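Local atomic coordinates of endo-beta-1,2-glucanase (Talaromyces funiculosus, PDB entry 6IMV), a protein that hydrolyses internal beta-1,2-glucosidic linkages of beta-1,2-glucan, acting as a fungal endo-glucanase that can bind sophorose. Residues A[46-51]-A[72-77]; A[314-319]-A[459-464]; A[19-24]-A[34-39]; A[282-287]-A[478-483]. One frame throughout, in Å; residues are numbered along the deposited sequence.

Interaction 1. Residues A[46-51]-A[72-77]; sequences QNNISY and TVKHPF
The ammonium end of Lys-74 comes up against the side-chain amide of Asn-48, joining a type II beta-turn to strand 71-78 of the antiparallel sheet, which pairs with strand 57-64. The nearest approach between the two segments is the 3.1 Å from Lys-74 NZ to Asn-48 ND2. Further down the lysine, CB is 3.9 Å from the carbonyl oxygen Asn-48 O, and the two side chains pass each other at a slant. Lys-74 starts with its CG wedged between the backbone N and the carbonyl carbon (chi1 71°), runs nearly straight, and then turns at its last torsion (chi4 -71°), which brings NZ round to the asparagine.

The turn that presents Asn-48 spans Gln-46 to Ile-49, with Asn-48 at its positive-phi corner. Gln-46 O accepts from both Ile-49 N and Ser-50 N, each at 3.1 Å, and Asn-48 N bonds back to Tyr-51 O at 3.0 Å. Outside the turn, Asn-47 OD1 takes the backbone N of Ser-53, and Ser-50 O receives Trp-433 NE1. On the strand side, the lysine also packs on Tyr-59 of strand 57-64. Beyond this small surface contact the strand runs into the sugar-binding site: His-75 and Phe-77 both touch a bound beta-D-glucopyranose, and His-75 ND1 is hydrogen-bonded to Asp-60 OD2. Next to that sugar, His-75 CB sits 3.7 Å above the ring plane of Phe-77, displaced toward the rim.

Interaction 2. Residues A[314-319]-A[459-464]; sequences YYDIDI and NIYNTF
Phe-464 drives the edge of its ring into the face of Tyr-314, a T-shaped stack joining the start of helix 461-475 to the turn that leads into helix 318-337. Its CZ stands 3.9 Å above the tyrosine plane, over the ring centre, and the planes meet at 79°. Ile-317, at the N-cap position of helix 318-337, fills in beside the stack, its CD1 4.0 Å from Phe-464 CE2. Phe-464 reaches both partners because its first torsion (chi1 174°) sets CG opposite the backbone N. The buried Tyr-314 OH is held by Glu-252 and Trp-256 of helix 252-261.

The outer side is sparser and polar. There Tyr-461 OH donates to Asp-316 OD2 at 2.6 Å, meeting it on the anti side and 20° out of the carboxylate plane. The oxygen lies at the edge of the phenol ring, whose own plane is turned well away from that of the carboxylate. Tyr-461 also makes a cation-pi contact with Lys-456. At Tyr-461 a phenylalanine would probably keep much of the ring packing but leave the Asp-316 carboxylate without this donor. A phenol donor on an exposed carboxylate would probably favour its ionised form.

Interaction 3. Residues A[19-24]-A[34-39]; sequences HQYTQE and INDVLF
Tyr-21 OH donates to Asp-36 OD2 at 2.5 Å, a short bond that carries the whole of this contact. The phenol reaches OD2 from above the carboxylate, 54° out of its plane, so the bond does not lie along the flat of the acid. From the tyrosine's side the geometry differs: OD2 lies at the ring edge and in its plane, with Tyr-21 CE1 3.3 Å away from Asp-36 OD2. Ring and carboxylate are turned steeply against each other, 72° apart. The other acid oxygen hangs back, with Asp-36 OD1 4.1 Å from Tyr-21 OH, and forms a long, weak ion pair with Arg-102 NH2. That arginine also bonds to the backbone through Asn-35 O and its own NE, so it lies beside the acid-bearing turn of the helix.

The two segments belong to the N-terminal region of a largely helical scaffold, consistent with the (alpha/alpha)6 barrel of this enzyme family. Tyr-21 comes just before Thr-22, the N-cap of helix 23-28, whose OG1 takes the backbone N of Gln-25. Asp-36 projects from helix 30-41 with its CG beside the backbone N (chi1 -73°), toward the loop that precedes helix 23-28. Tyr-21 is fixed at two further points: its ring meets Phe-33 edge-to-face, and its carbonyl oxygen receives Arg-402 NE. On another side of helix 30-41, Ile-34 and Val-37 pack on helices 394-405 and 433-443, where Val-37 touches Trp-401 and both residues rest on Ile-443.

Interaction 4. Residues A[282-287]-A[478-483]; sequences SVDYHI and NLKGEH
A salt bridge between Asp-284 and Lys-480 ties the loop that follows helix 461-475 to a two-stranded antiparallel hairpin formed by strands 282-287 and 290-296. Lys-480 NZ donates to Asp-284 OD2 at 2.7 Å, on the syn side of that oxygen, the side facing its twin. The ammonium does not bridge both oxygens, since Asp-284 OD1 is 3.9 Å from Lys-480 NZ.

That second oxygen is satisfied from within the hairpin: Asp-284 OD1 is hydrogen-bonded to Thr-294 OG1 on the neighbouring strand. The same hydroxyl is also bonded to the backbone N of Lys-480, so one threonine stands between the aspartate and the loop that supplies its counter-charge. Thus each carboxylate oxygen has a partner, one charged and one neutral, which would fix the rotation of the group. Losing the carboxylate to an alanine here is likely to leave the Lys-480 ammonium without its counter-charge on the strand and Thr-294 OG1 without one of its partners.

Neighbouring polar groups are provided for separately. Glu-482 OE1 makes a salt bridge with Arg-322 of helix 318-337, while Tyr-285, adjacent to Asp-284 on the strand, has its OH bonded to Asn-334 ND2 of the same helix. The lysine itself lies largely at the surface and crosses the aspartate at about a right angle. A bend at its final torsion (chi4 84°) curls NZ onto the acid and leaves Lys-480 CD 3.5 Å from Asp-284 OD2.

Of the four contacts, interaction 2 is the buried one, built mainly on aromatic and aliphatic packing; interaction 3 is partly buried, while interactions 1 and 4 lie at the surface. Interactions 2 and 3 share a tyrosine-to-aspartate bond; in interaction 2 it flanks an aromatic stack between the two segments, whereas in interaction 3 it is the sole contact between them. The surface pair both use a lysine, paired in a salt bridge in interaction 4 and merely close to an asparagine side chain in interaction 1. Interactions 2 and 4 adjoin: Ile-319 CD1 packs 4.2 Å from Leu-479 CD1, and helices 318-337 and 461-475 run between them. Interaction 1 lies across the chain's centre from both.

Interaction 1. Residues A[46-51]-A[72-77]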
# COMPACT_ATOMS: atom_id res chain seq x y z
N GLN A 46 6.58 -15.44 -6.03
CA GLN A 46 7.58 -16.49 -6.26
C GLN A 46 8.93 -16.01 -5.70
O GLN A 46 9.22 -14.81 -5.67
CB GLN A 46 7.78 -16.77 -7.75
CG GLN A 46 6.54 -17.28 -8.47
CD GLN A 46 6.86 -17.71 -9.89
OE1 GLN A 46 7.64 -18.63 -10.09
NE2 GLN A 46 6.24 -17.06 -10.87
N ASN A 47 9.75 -16.97 -5.27
CA ASN A 47 11.12 -16.74 -4.86
C ASN A 47 11.88 -16.02 -5.98
O ASN A 47 11.69 -16.34 -7.16
CB ASN A 47 11.83 -18.04 -4.48
CG ASN A 47 13.21 -17.79 -3.95
OD1 ASN A 47 13.38 -17.04 -3.00
ND2 ASN A 47 14.22 -18.38 -4.57
N ASN A 48 12.70 -15.05 -5.60
CA ASN A 48 13.57 -14.26 -6.49
C ASN A 48 12.77 -13.30 -7.36
O ASN A 48 13.36 -12.56 -8.14
CB ASN A 48 14.47 -15.14 -7.36
CG ASN A 48 15.74 -15.58 -6.65
OD1 ASN A 48 15.72 -16.52 -5.86
ND2 ASN A 48 16.85 -14.93 -6.94
N ILE A 49 11.44 -13.30 -7.25
CA ILE A 49 10.60 -12.35 -7.98
C ILE A 49 10.10 -11.27 -7.02
O ILE A 49 10.32 -10.09 -7.26
CB ILE A 49 9.44 -13.07 -8.69
CG1 ILE A 49 9.93 -14.18 -9.63
CG2 ILE A 49 8.56 -12.05 -9.42
CD1 ILE A 49 10.77 -13.70 -10.78
N SER A 50 9.40 -11.70 -5.95
CA SER A 50 8.75 -10.77 -5.00
C SER A 50 9.25 -10.99 -3.57
O SER A 50 9.06 -10.11 -2.73
CB SER A 50 7.25 -10.89 -5.05
OG SER A 50 6.82 -12.17 -4.61
N TYR A 51 9.82 -12.16 -3.27
CA TYR A 51 10.33 -12.42 -1.93
C TYR A 51 11.46 -13.45 -1.96
O TYR A 51 11.72 -14.10 -2.97
CB TYR A 51 9.18 -12.82 -1.00
CG TYR A 51 8.67 -14.23 -1.16
CD1 TYR A 51 7.88 -14.59 -2.24
CD2 TYR A 51 8.96 -15.20 -0.22
CE1 TYR A 51 7.39 -15.88 -2.38
CE2 TYR A 51 8.50 -16.50 -0.35
CZ TYR A 51 7.71 -16.84 -1.44
OH TYR A 51 7.26 -18.12 -1.54
N THR A 72 14.45 -10.73 -14.61
CA THR A 72 15.88 -10.58 -14.89
C THR A 72 16.64 -10.22 -13.61
O THR A 72 17.35 -11.04 -13.07
CB THR A 72 16.14 -9.52 -15.99
OG1 THR A 72 15.44 -8.33 -15.66
CG2 THR A 72 15.72 -9.98 -17.36
N VAL A 73 16.45 -8.98 -13.15
CA VAL A 73 17.24 -8.31 -12.11
C VAL A 73 16.28 -7.93 -10.98
O VAL A 73 15.51 -6.99 -11.15
CB VAL A 73 17.92 -7.04 -12.68
CG1 VAL A 73 18.61 -6.23 -11.60
CG2 VAL A 73 18.88 -7.34 -13.81
N LYS A 74 16.35 -8.62 -9.84
CA LYS A 74 15.54 -8.26 -8.68
C LYS A 74 16.04 -6.94 -8.06
O LYS A 74 17.19 -6.57 -8.21
CB LYS A 74 15.53 -9.39 -7.65
CG LYS A 74 16.83 -9.63 -6.89
CD LYS A 74 16.66 -10.69 -5.83
CE LYS A 74 17.94 -11.42 -5.49
NZ LYS A 74 18.36 -12.30 -6.61
N HIS A 75 15.14 -6.25 -7.35
CA HIS A 75 15.52 -5.28 -6.34
C HIS A 75 15.83 -6.03 -5.05
O HIS A 75 14.92 -6.64 -4.49
CB HIS A 75 14.40 -4.24 -6.11
CG HIS A 75 14.21 -3.27 -7.23
ND1 HIS A 75 13.19 -2.33 -7.22
CD2 HIS A 75 14.89 -3.09 -8.39
CE1 HIS A 75 13.25 -1.62 -8.33
NE2 HIS A 75 14.30 -2.06 -9.05
N PRO A 76 17.08 -5.99 -4.54
CA PRO A 76 17.45 -6.78 -3.35
C PRO A 76 17.09 -6.11 -2.02
O PRO A 76 17.47 -6.57 -0.96
CB PRO A 76 18.98 -6.85 -3.49
CG PRO A 76 19.35 -5.49 -4.08
CD PRO A 76 18.21 -5.17 -5.03
N PHE A 77 16.37 -4.99 -2.09
CA PHE A 77 15.99 -4.19 -0.93
C PHE A 77 14.46 -4.18 -0.82
O PHE A 77 13.76 -4.49 -1.79
CB PHE A 77 16.53 -2.77 -1.05
CG PHE A 77 16.08 -2.06 -2.31
CD1 PHE A 77 14.86 -1.42 -2.36
CD2 PHE A 77 16.86 -2.08 -3.45
CE1 PHE A 77 14.43 -0.79 -3.51
CE2 PHE A 77 16.44 -1.45 -4.60
CZ PHE A 77 15.23 -0.81 -4.64

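Interaction 2. Residues A[314-319]-A[459-464]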
# COMPACT_ATOMS: atom_id res chain seq x y z
N TYR A 314 -11.79 3.17 8.70
CA TYR A 314 -12.16 4.53 8.39
C TYR A 314 -13.57 4.60 7.76
O TYR A 314 -14.31 5.53 8.03
CB TYR A 314 -11.13 5.15 7.43
CG TYR A 314 -9.87 5.60 8.11
CD1 TYR A 314 -9.77 6.88 8.63
CD2 TYR A 314 -8.78 4.76 8.26
CE1 TYR A 314 -8.62 7.32 9.27
CE2 TYR A 314 -7.62 5.18 8.90
CZ TYR A 314 -7.55 6.46 9.41
OH TYR A 314 -6.42 6.91 10.05
N TYR A 315 -13.92 3.61 6.93
CA TYR A 315 -15.17 3.68 6.16
C TYR A 315 -16.38 3.21 6.98
O TYR A 315 -17.49 3.23 6.46
CB TYR A 315 -15.04 2.92 4.84
CG TYR A 315 -14.09 3.54 3.85
CD1 TYR A 315 -13.58 4.82 4.04
CD2 TYR A 315 -13.69 2.85 2.71
CE1 TYR A 315 -12.69 5.39 3.14
CE2 TYR A 315 -12.82 3.41 1.79
CZ TYR A 315 -12.32 4.69 2.00
OH TYR A 315 -11.46 5.26 1.11
N ASP A 316 -16.17 2.85 8.26
CA ASP A 316 -17.27 2.69 9.23
C ASP A 316 -17.87 4.06 9.58
O ASP A 316 -18.97 4.11 10.09
CB ASP A 316 -16.81 2.00 10.52
CG ASP A 316 -16.53 0.51 10.39
OD1 ASP A 316 -16.60 0.03 9.27
OD2 ASP A 316 -16.25 -0.14 11.41
N ILE A 317 -17.13 5.15 9.34
CA ILE A 317 -17.61 6.51 9.62
C ILE A 317 -18.15 7.09 8.31
O ILE A 317 -17.40 7.22 7.34
CB ILE A 317 -16.50 7.38 10.23
CG1 ILE A 317 -15.99 6.84 11.57
CG2 ILE A 317 -16.96 8.82 10.38
CD1 ILE A 317 -14.98 5.71 11.46
N ASP A 318 -19.44 7.45 8.29
CA ASP A 318 -20.14 7.79 7.06
C ASP A 318 -19.56 9.08 6.45
O ASP A 318 -19.40 9.15 5.25
CB ASP A 318 -21.65 7.92 7.26
CG ASP A 318 -22.42 8.00 5.94
OD1 ASP A 318 -22.13 7.20 5.04
OD2 ASP A 318 -23.28 8.89 5.82
N ILE A 319 -19.25 10.10 7.27
CA ILE A 319 -18.70 11.36 6.71
C ILE A 319 -17.37 11.06 6.00
O ILE A 319 -17.05 11.66 4.96
CB ILE A 319 -18.54 12.49 7.75
CG1 ILE A 319 -18.06 13.78 7.09
CG2 ILE A 319 -17.62 12.10 8.90
CD1 ILE A 319 -18.98 14.30 6.01
N ASN A 459 -11.12 -2.99 23.03
CA ASN A 459 -11.86 -1.83 23.47
C ASN A 459 -11.14 -0.53 23.06
O ASN A 459 -11.09 0.42 23.84
CB ASN A 459 -12.12 -1.87 24.98
CG ASN A 459 -13.24 -0.94 25.40
OD1 ASN A 459 -14.16 -0.64 24.63
ND2 ASN A 459 -13.18 -0.46 26.63
N ILE A 460 -10.62 -0.48 21.83
CA ILE A 460 -10.10 0.78 21.29
C ILE A 460 -10.92 1.23 20.06
O ILE A 460 -10.71 2.34 19.56
CB ILE A 460 -8.59 0.67 20.99
CG1 ILE A 460 -8.26 -0.46 20.01
CG2 ILE A 460 -7.79 0.56 22.29
CD1 ILE A 460 -6.83 -0.44 19.52
N TYR A 461 -11.85 0.40 19.59
CA TYR A 461 -12.68 0.73 18.42
C TYR A 461 -13.49 2.01 18.66
O TYR A 461 -13.54 2.90 17.80
CB TYR A 461 -13.61 -0.44 18.07
CG TYR A 461 -14.53 -0.14 16.92
CD1 TYR A 461 -14.10 -0.30 15.61
CD2 TYR A 461 -15.81 0.35 17.13
CE1 TYR A 461 -14.94 -0.00 14.54
CE2 TYR A 461 -16.65 0.65 16.07
CZ TYR A 461 -16.21 0.48 14.77
OH TYR A 461 -17.02 0.78 13.72
N ASN A 462 -14.13 2.12 19.83
CA ASN A 462 -15.01 3.26 20.13
C ASN A 462 -14.19 4.56 20.13
O ASN A 462 -14.66 5.57 19.62
CB ASN A 462 -15.78 3.10 21.44
CG ASN A 462 -16.89 2.08 21.33
OD1 ASN A 462 -17.27 1.68 20.23
ND2 ASN A 462 -17.43 1.63 22.45
N THR A 463 -12.97 4.50 20.67
CA THR A 463 -12.08 5.66 20.71
C THR A 463 -11.72 6.11 19.29
O THR A 463 -11.74 7.31 18.99
CB THR A 463 -10.80 5.37 21.51
OG1 THR A 463 -11.19 5.09 22.85
CG2 THR A 463 -9.83 6.53 21.51
N PHE A 464 -11.37 5.14 18.43
CA PHE A 464 -11.06 5.39 17.03
C PHE A 464 -12.21 6.18 16.37
O PHE A 464 -12.00 7.27 15.81
CB PHE A 464 -10.81 4.07 16.30
CG PHE A 464 -10.61 4.20 14.81
CD1 PHE A 464 -9.37 4.53 14.28
CD2 PHE A 464 -11.67 3.99 13.93
CE1 PHE A 464 -9.18 4.63 12.91
CE2 PHE A 464 -11.48 4.10 12.56
CZ PHE A 464 -10.24 4.43 12.05

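Interaction 3. Residues A[19-24]-A[34-39]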
# COMPACT_ATOMS: atom_id res chain seq x y z
N HIS A 19 -7.33 -7.82 -22.83
CA HIS A 19 -7.98 -7.43 -24.09
C HIS A 19 -8.89 -8.54 -24.64
O HIS A 19 -9.50 -8.35 -25.70
CB HIS A 19 -6.98 -6.89 -25.13
CG HIS A 19 -5.94 -7.84 -25.62
ND1 HIS A 19 -4.71 -7.37 -26.06
CD2 HIS A 19 -5.92 -9.18 -25.77
CE1 HIS A 19 -3.98 -8.39 -26.48
NE2 HIS A 19 -4.70 -9.52 -26.31
N GLN A 20 -9.02 -9.66 -23.92
CA GLN A 20 -10.01 -10.71 -24.22
C GLN A 20 -11.41 -10.29 -23.75
O GLN A 20 -12.40 -10.89 -24.19
CB GLN A 20 -9.65 -12.04 -23.56
CG GLN A 20 -8.45 -12.74 -24.17
CD GLN A 20 -8.15 -14.05 -23.48
OE1 GLN A 20 -8.33 -14.20 -22.28
NE2 GLN A 20 -7.66 -15.02 -24.23
N TYR A 21 -11.50 -9.30 -22.84
CA TYR A 21 -12.74 -8.71 -22.36
C TYR A 21 -12.94 -7.33 -23.00
O TYR A 21 -11.97 -6.61 -23.23
CB TYR A 21 -12.70 -8.46 -20.85
CG TYR A 21 -12.67 -9.67 -19.96
CD1 TYR A 21 -11.53 -10.44 -19.82
CD2 TYR A 21 -13.77 -10.00 -19.17
CE1 TYR A 21 -11.48 -11.53 -18.98
CE2 TYR A 21 -13.74 -11.09 -18.32
CZ TYR A 21 -12.59 -11.86 -18.22
OH TYR A 21 -12.56 -12.92 -17.36
N THR A 22 -14.20 -6.96 -23.22
CA THR A 22 -14.58 -5.57 -23.50
C THR A 22 -14.77 -4.84 -22.17
O THR A 22 -14.97 -5.47 -21.13
CB THR A 22 -15.85 -5.48 -24.35
OG1 THR A 22 -16.95 -5.89 -23.54
CG2 THR A 22 -15.81 -6.32 -25.61
N GLN A 23 -14.72 -3.51 -22.21
CA GLN A 23 -14.96 -2.69 -21.03
C GLN A 23 -16.33 -3.00 -20.44
O GLN A 23 -16.45 -3.21 -19.23
CB GLN A 23 -14.82 -1.20 -21.37
CG GLN A 23 -15.26 -0.30 -20.22
CD GLN A 23 -14.68 1.09 -20.36
OE1 GLN A 23 -13.47 1.27 -20.41
NE2 GLN A 23 -15.55 2.07 -20.46
N GLU A 24 -17.36 -3.06 -21.29
CA GLU A 24 -18.72 -3.32 -20.82
C GLU A 24 -18.81 -4.71 -20.17
O GLU A 24 -19.55 -4.91 -19.21
CB GLU A 24 -19.75 -3.17 -21.95
CG GLU A 24 -21.20 -3.09 -21.48
CD GLU A 24 -21.55 -2.10 -20.36
OE1 GLU A 24 -22.29 -2.51 -19.45
OE2 GLU A 24 -21.12 -0.93 -20.40
N ILE A 34 -12.03 -10.14 -12.21
CA ILE A 34 -11.16 -10.09 -11.03
C ILE A 34 -10.52 -11.47 -10.78
O ILE A 34 -9.38 -11.56 -10.35
CB ILE A 34 -11.94 -9.56 -9.81
CG1 ILE A 34 -12.10 -8.04 -9.90
CG2 ILE A 34 -11.31 -10.00 -8.51
CD1 ILE A 34 -13.13 -7.47 -8.97
N ASN A 35 -11.28 -12.53 -11.08
CA ASN A 35 -10.80 -13.90 -10.94
C ASN A 35 -9.57 -14.13 -11.84
O ASN A 35 -8.63 -14.83 -11.46
CB ASN A 35 -11.94 -14.88 -11.26
CG ASN A 35 -11.60 -16.32 -10.98
OD1 ASN A 35 -11.30 -16.67 -9.85
ND2 ASN A 35 -11.68 -17.14 -12.01
N ASP A 36 -9.59 -13.54 -13.04
CA ASP A 36 -8.46 -13.63 -13.96
C ASP A 36 -7.28 -12.80 -13.43
O ASP A 36 -6.14 -13.26 -13.46
CB ASP A 36 -8.86 -13.21 -15.38
CG ASP A 36 -9.72 -14.27 -16.06
OD1 ASP A 36 -9.83 -15.38 -15.52
OD2 ASP A 36 -10.28 -13.97 -17.13
N VAL A 37 -7.59 -11.60 -12.93
CA VAL A 37 -6.60 -10.68 -12.39
C VAL A 37 -5.81 -11.36 -11.27
O VAL A 37 -4.57 -11.36 -11.29
CB VAL A 37 -7.25 -9.37 -11.90
CG1 VAL A 37 -6.26 -8.54 -11.07
CG2 VAL A 37 -7.80 -8.56 -13.05
N LEU A 38 -6.52 -11.95 -10.31
CA LEU A 38 -5.90 -12.54 -9.13
C LEU A 38 -4.95 -13.68 -9.52
O LEU A 38 -3.89 -13.84 -8.91
CB LEU A 38 -6.99 -13.03 -8.18
CG LEU A 38 -7.75 -11.95 -7.43
CD1 LEU A 38 -9.01 -12.52 -6.81
CD2 LEU A 38 -6.86 -11.29 -6.39
N PHE A 39 -5.36 -14.49 -10.51
CA PHE A 39 -4.58 -15.64 -10.98
C PHE A 39 -3.19 -15.18 -11.43
O PHE A 39 -2.18 -15.71 -10.99
CB PHE A 39 -5.30 -16.37 -12.12
CG PHE A 39 -4.56 -17.58 -12.64
CD1 PHE A 39 -4.72 -18.81 -12.02
CD2 PHE A 39 -3.70 -17.49 -13.72
CE1 PHE A 39 -4.03 -19.93 -12.48
CE2 PHE A 39 -3.01 -18.60 -14.19
CZ PHE A 39 -3.18 -19.82 -13.56

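Interaction 4. Residues A[282-287]-A[478-483]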
# COMPACT_ATOMS: atom_id res chain seq x y z
N SER A 282 -10.36 20.80 3.42
CA SER A 282 -11.41 20.63 2.42
C SER A 282 -11.09 21.49 1.20
O SER A 282 -10.81 22.67 1.35
CB SER A 282 -12.75 21.00 2.99
OG SER A 282 -13.79 20.70 2.10
N VAL A 283 -11.13 20.90 0.01
CA VAL A 283 -11.03 21.66 -1.23
C VAL A 283 -12.00 21.06 -2.24
O VAL A 283 -12.38 19.89 -2.14
CB VAL A 283 -9.60 21.70 -1.81
CG1 VAL A 283 -8.66 22.47 -0.92
CG2 VAL A 283 -9.05 20.30 -2.09
N ASP A 284 -12.37 21.87 -3.23
CA ASP A 284 -13.29 21.45 -4.26
C ASP A 284 -12.50 21.23 -5.56
O ASP A 284 -11.81 22.14 -6.05
CB ASP A 284 -14.41 22.47 -4.44
CG ASP A 284 -15.45 22.48 -3.34
OD1 ASP A 284 -15.43 21.57 -2.45
OD2 ASP A 284 -16.29 23.39 -3.37
N TYR A 285 -12.61 20.02 -6.10
CA TYR A 285 -12.17 19.74 -7.46
C TYR A 285 -13.19 20.32 -8.45
O TYR A 285 -14.38 20.06 -8.33
CB TYR A 285 -12.06 18.24 -7.74
CG TYR A 285 -11.64 17.93 -9.15
CD1 TYR A 285 -10.31 17.81 -9.50
CD2 TYR A 285 -12.58 17.83 -10.16
CE1 TYR A 285 -9.93 17.55 -10.81
CE2 TYR A 285 -12.22 17.60 -11.48
CZ TYR A 285 -10.89 17.45 -11.80
OH TYR A 285 -10.54 17.21 -13.10
N HIS A 286 -12.71 21.10 -9.42
CA HIS A 286 -13.59 21.68 -10.42
C HIS A 286 -12.77 22.05 -11.65
O HIS A 286 -12.02 23.01 -11.61
CB HIS A 286 -14.37 22.88 -9.85
CG HIS A 286 -15.57 23.28 -10.66
ND1 HIS A 286 -16.22 24.48 -10.47
CD2 HIS A 286 -16.23 22.64 -11.65
CE1 HIS A 286 -17.23 24.57 -11.31
NE2 HIS A 286 -17.26 23.45 -12.05
N ILE A 287 -12.89 21.22 -12.69
CA ILE A 287 -12.25 21.45 -13.98
C ILE A 287 -13.27 21.14 -15.08
O ILE A 287 -13.94 20.10 -15.04
CB ILE A 287 -10.95 20.62 -14.13
CG1 ILE A 287 -9.89 21.09 -13.14
CG2 ILE A 287 -10.44 20.68 -15.56
CD1 ILE A 287 -8.61 20.30 -13.19
N ASN A 478 -21.13 20.43 4.28
CA ASN A 478 -21.77 20.89 3.04
C ASN A 478 -20.99 20.38 1.82
O ASN A 478 -20.61 21.17 0.95
CB ASN A 478 -21.88 22.42 3.01
CG ASN A 478 -22.35 23.00 4.33
OD1 ASN A 478 -23.48 22.77 4.74
ND2 ASN A 478 -21.48 23.74 5.01
N LEU A 479 -20.74 19.06 1.77
CA LEU A 479 -20.07 18.41 0.64
C LEU A 479 -20.78 18.81 -0.65
O LEU A 479 -22.00 18.86 -0.68
CB LEU A 479 -20.11 16.89 0.78
CG LEU A 479 -19.36 16.28 1.96
CD1 LEU A 479 -19.26 14.78 1.81
CD2 LEU A 479 -17.98 16.89 2.11
N LYS A 480 -20.00 19.08 -1.70
CA LYS A 480 -20.52 19.22 -3.05
C LYS A 480 -20.09 18.01 -3.87
O LYS A 480 -19.07 17.37 -3.57
CB LYS A 480 -20.03 20.51 -3.71
CG LYS A 480 -20.38 21.78 -2.95
CD LYS A 480 -19.79 23.04 -3.53
CE LYS A 480 -19.62 24.14 -2.49
NZ LYS A 480 -18.35 23.98 -1.74
N GLY A 481 -20.90 17.70 -4.89
CA GLY A 481 -20.51 16.82 -5.96
C GLY A 481 -20.84 15.36 -5.67
O GLY A 481 -20.40 14.49 -6.42
N GLU A 482 -21.65 15.10 -4.65
CA GLU A 482 -21.96 13.72 -4.26
C GLU A 482 -22.89 13.06 -5.31
O GLU A 482 -23.06 11.85 -5.29
CB GLU A 482 -22.58 13.65 -2.87
CG GLU A 482 -21.62 14.02 -1.76
CD GLU A 482 -22.10 13.57 -0.39
OE1 GLU A 482 -22.74 14.38 0.28
OE2 GLU A 482 -21.83 12.40 -0.02
N HIS A 483 -23.46 13.87 -6.21
CA HIS A 483 -24.32 13.39 -7.30
C HIS A 483 -23.50 13.11 -8.57
O HIS A 483 -24.04 12.63 -9.54
CB HIS A 483 -25.45 14.40 -7.57
CG HIS A 483 -26.47 14.44 -6.49
ND1 HIS A 483 -26.38 15.31 -5.42
CD2 HIS A 483 -27.59 13.71 -6.29
CE1 HIS A 483 -27.41 15.12 -4.61
NE2 HIS A 483 -28.16 14.15 -5.12